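Plasmodium falciparum gamete antigen 27/25 (Plasmodium falciparum, PDB 1N81) is a gametocyte protein essential for sexual development of the malaria parasite, of unknown molecular function, that may dimerize. Local coordinates at residues Y105-Q110 with D144-V149. Numbering follows the deposited sequence.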
# COMPACT_ATOMS: atom_id res chain seq x y z
N TYR A 105 8.83 -7.35 -0.79
CA TYR A 105 7.54 -7.46 -1.46
C TYR A 105 6.75 -6.17 -1.15
O TYR A 105 6.04 -5.64 -2.02
CB TYR A 105 6.76 -8.66 -0.93
CG TYR A 105 7.23 -10.01 -1.42
CD1 TYR A 105 8.58 -10.38 -1.36
CD2 TYR A 105 6.31 -10.94 -1.87
CE1 TYR A 105 8.98 -11.66 -1.72
CE2 TYR A 105 6.69 -12.21 -2.23
CZ TYR A 105 8.02 -12.57 -2.16
OH TYR A 105 8.36 -13.84 -2.54
N LEU A 106 6.87 -5.68 0.09
CA LEU A 106 6.16 -4.49 0.51
C LEU A 106 6.68 -3.32 -0.29
O LEU A 106 5.93 -2.48 -0.76
CB LEU A 106 6.36 -4.23 2.02
CG LEU A 106 5.70 -5.26 2.98
CD1 LEU A 106 5.96 -4.86 4.43
CD2 LEU A 106 4.19 -5.36 2.73
N TRP A 107 8.00 -3.28 -0.45
CA TRP A 107 8.68 -2.22 -1.19
C TRP A 107 8.16 -2.16 -2.62
O TRP A 107 7.86 -1.08 -3.14
CB TRP A 107 10.18 -2.50 -1.21
CG TRP A 107 11.04 -1.43 -1.76
CD1 TRP A 107 11.69 -0.47 -1.04
CD2 TRP A 107 11.36 -1.19 -3.15
NE1 TRP A 107 12.40 0.36 -1.89
CE2 TRP A 107 12.22 -0.06 -3.18
CE3 TRP A 107 11.01 -1.81 -4.35
CZ2 TRP A 107 12.72 0.47 -4.39
CZ3 TRP A 107 11.51 -1.29 -5.55
CH2 TRP A 107 12.36 -0.17 -5.56
N VAL A 108 8.08 -3.33 -3.25
CA VAL A 108 7.62 -3.42 -4.61
C VAL A 108 6.22 -2.84 -4.77
O VAL A 108 5.97 -2.01 -5.64
CB VAL A 108 7.66 -4.87 -5.09
CG1 VAL A 108 6.83 -5.01 -6.42
CG2 VAL A 108 9.16 -5.30 -5.31
N GLU A 109 5.31 -3.26 -3.90
CA GLU A 109 3.94 -2.79 -3.96
C GLU A 109 3.90 -1.27 -3.71
O GLU A 109 3.23 -0.53 -4.46
CB GLU A 109 3.08 -3.54 -2.92
CG GLU A 109 1.59 -3.20 -3.02
CD GLU A 109 0.72 -4.00 -2.06
OE1 GLU A 109 -0.48 -3.68 -1.96
OE2 GLU A 109 1.21 -4.95 -1.40
N GLN A 110 4.64 -0.79 -2.71
CA GLN A 110 4.62 0.64 -2.44
C GLN A 110 5.18 1.46 -3.62
O GLN A 110 4.60 2.49 -4.03
CB GLN A 110 5.35 0.97 -1.13
CG GLN A 110 5.24 2.43 -0.78
CD GLN A 110 5.77 2.77 0.59
OE1 GLN A 110 6.44 1.96 1.22
NE2 GLN A 110 5.46 3.96 1.06
N ASP A 144 6.82 -5.97 -13.16
CA ASP A 144 7.95 -6.70 -13.72
C ASP A 144 9.26 -5.99 -13.44
O ASP A 144 10.27 -6.61 -13.08
CB ASP A 144 7.79 -6.85 -15.23
CG ASP A 144 6.64 -7.76 -15.58
OD1 ASP A 144 6.21 -8.50 -14.67
OD2 ASP A 144 6.18 -7.74 -16.74
N THR A 145 9.24 -4.68 -13.59
CA THR A 145 10.45 -3.89 -13.36
C THR A 145 10.93 -3.89 -11.91
O THR A 145 12.12 -4.11 -11.64
CB THR A 145 10.25 -2.44 -13.82
OG1 THR A 145 9.84 -2.45 -15.19
CG2 THR A 145 11.56 -1.68 -13.74
N TYR A 146 10.02 -3.68 -10.98
CA TYR A 146 10.44 -3.63 -9.59
C TYR A 146 10.71 -4.97 -8.92
O TYR A 146 11.53 -5.03 -8.01
CB TYR A 146 9.49 -2.77 -8.79
CG TYR A 146 9.56 -1.34 -9.24
CD1 TYR A 146 8.47 -0.74 -9.87
CD2 TYR A 146 10.72 -0.58 -9.04
CE1 TYR A 146 8.53 0.58 -10.30
CE2 TYR A 146 10.80 0.74 -9.47
CZ TYR A 146 9.69 1.32 -10.11
OH TYR A 146 9.74 2.64 -10.52
N GLU A 147 10.05 -6.03 -9.37
CA GLU A 147 10.30 -7.38 -8.87
C GLU A 147 11.77 -7.67 -9.25
O GLU A 147 12.54 -8.14 -8.43
CB GLU A 147 9.47 -8.42 -9.62
CG GLU A 147 8.11 -8.72 -9.06
CD GLU A 147 7.43 -9.85 -9.81
OE1 GLU A 147 7.45 -9.82 -11.06
OE2 GLU A 147 6.86 -10.76 -9.16
N TYR A 148 12.10 -7.41 -10.52
CA TYR A 148 13.44 -7.63 -11.07
C TYR A 148 14.48 -6.85 -10.28
O TYR A 148 15.48 -7.39 -9.81
CB TYR A 148 13.50 -7.22 -12.54
CG TYR A 148 14.91 -7.25 -13.12
CD1 TYR A 148 15.57 -8.45 -13.30
CD2 TYR A 148 15.60 -6.06 -13.38
CE1 TYR A 148 16.91 -8.48 -13.73
CE2 TYR A 148 16.94 -6.07 -13.80
CZ TYR A 148 17.58 -7.30 -13.97
OH TYR A 148 18.88 -7.34 -14.39
N VAL A 149 14.22 -5.55 -10.11
CA VAL A 149 15.13 -4.68 -9.39
C VAL A 149 15.37 -5.09 -7.94
O VAL A 149 16.49 -4.98 -7.44
CB VAL A 149 14.59 -3.25 -9.41
CG1 VAL A 149 15.17 -2.45 -8.27
CG2 VAL A 149 14.94 -2.60 -10.74
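Trp107 carries its indole trans to the main-chain nitrogen (chi1 -172°), which brings the six-membered ring up to the ring of Tyr146, whose CG sits beside its backbone N (chi1 -66°) and opposite the carbonyl carbon. The two residues sit on helix 96-122 and helix 136-150 of the all-helical Pfg27 fold. The helices pack as a nearly antiparallel pair, the short segments running at 150° to one another with their axes 9.4 Å apart at closest approach. Trp107 offers the outer edge of its six-membered ring: CZ3 lies 3.6 Å from Tyr146 CD2, which is near the indole plane, while the neighbouring CH2 stands 3.9 Å from the same carbon. Seen from the tyrosine the approach is oblique, and the side chains cross at about a right angle. The indole also makes a cation-pi contact with Lys150. At its far end, the phenol hydroxyl of Tyr146 is hydrogen-bonded to Glu115, a residue farther along helix 96-122, so that this one side chain spans the helix pair with its ring against Trp107 and its hydroxyl bonded to the partner helix.

Beside the aromatic pair, Val108 lies where the backbones come closest, its CA 5.7 Å from the CA of Tyr146. Its two methyls divide the work: CG1 packs 4.2 Å from Tyr146 CB, and CG2 faces the main chain. Phe143, Val152 and Phe154 add to the apolar surroundings of this valine. Glu147 contributes mainly its backbone here, and its carboxylate turns elsewhere, to Arg140 and to the amide of Phe154. No hydrogen bond joins the segments; the union is by van der Waals packing, down to the Val108 CG2 methyl resting 3.6 Å from Tyr146 O.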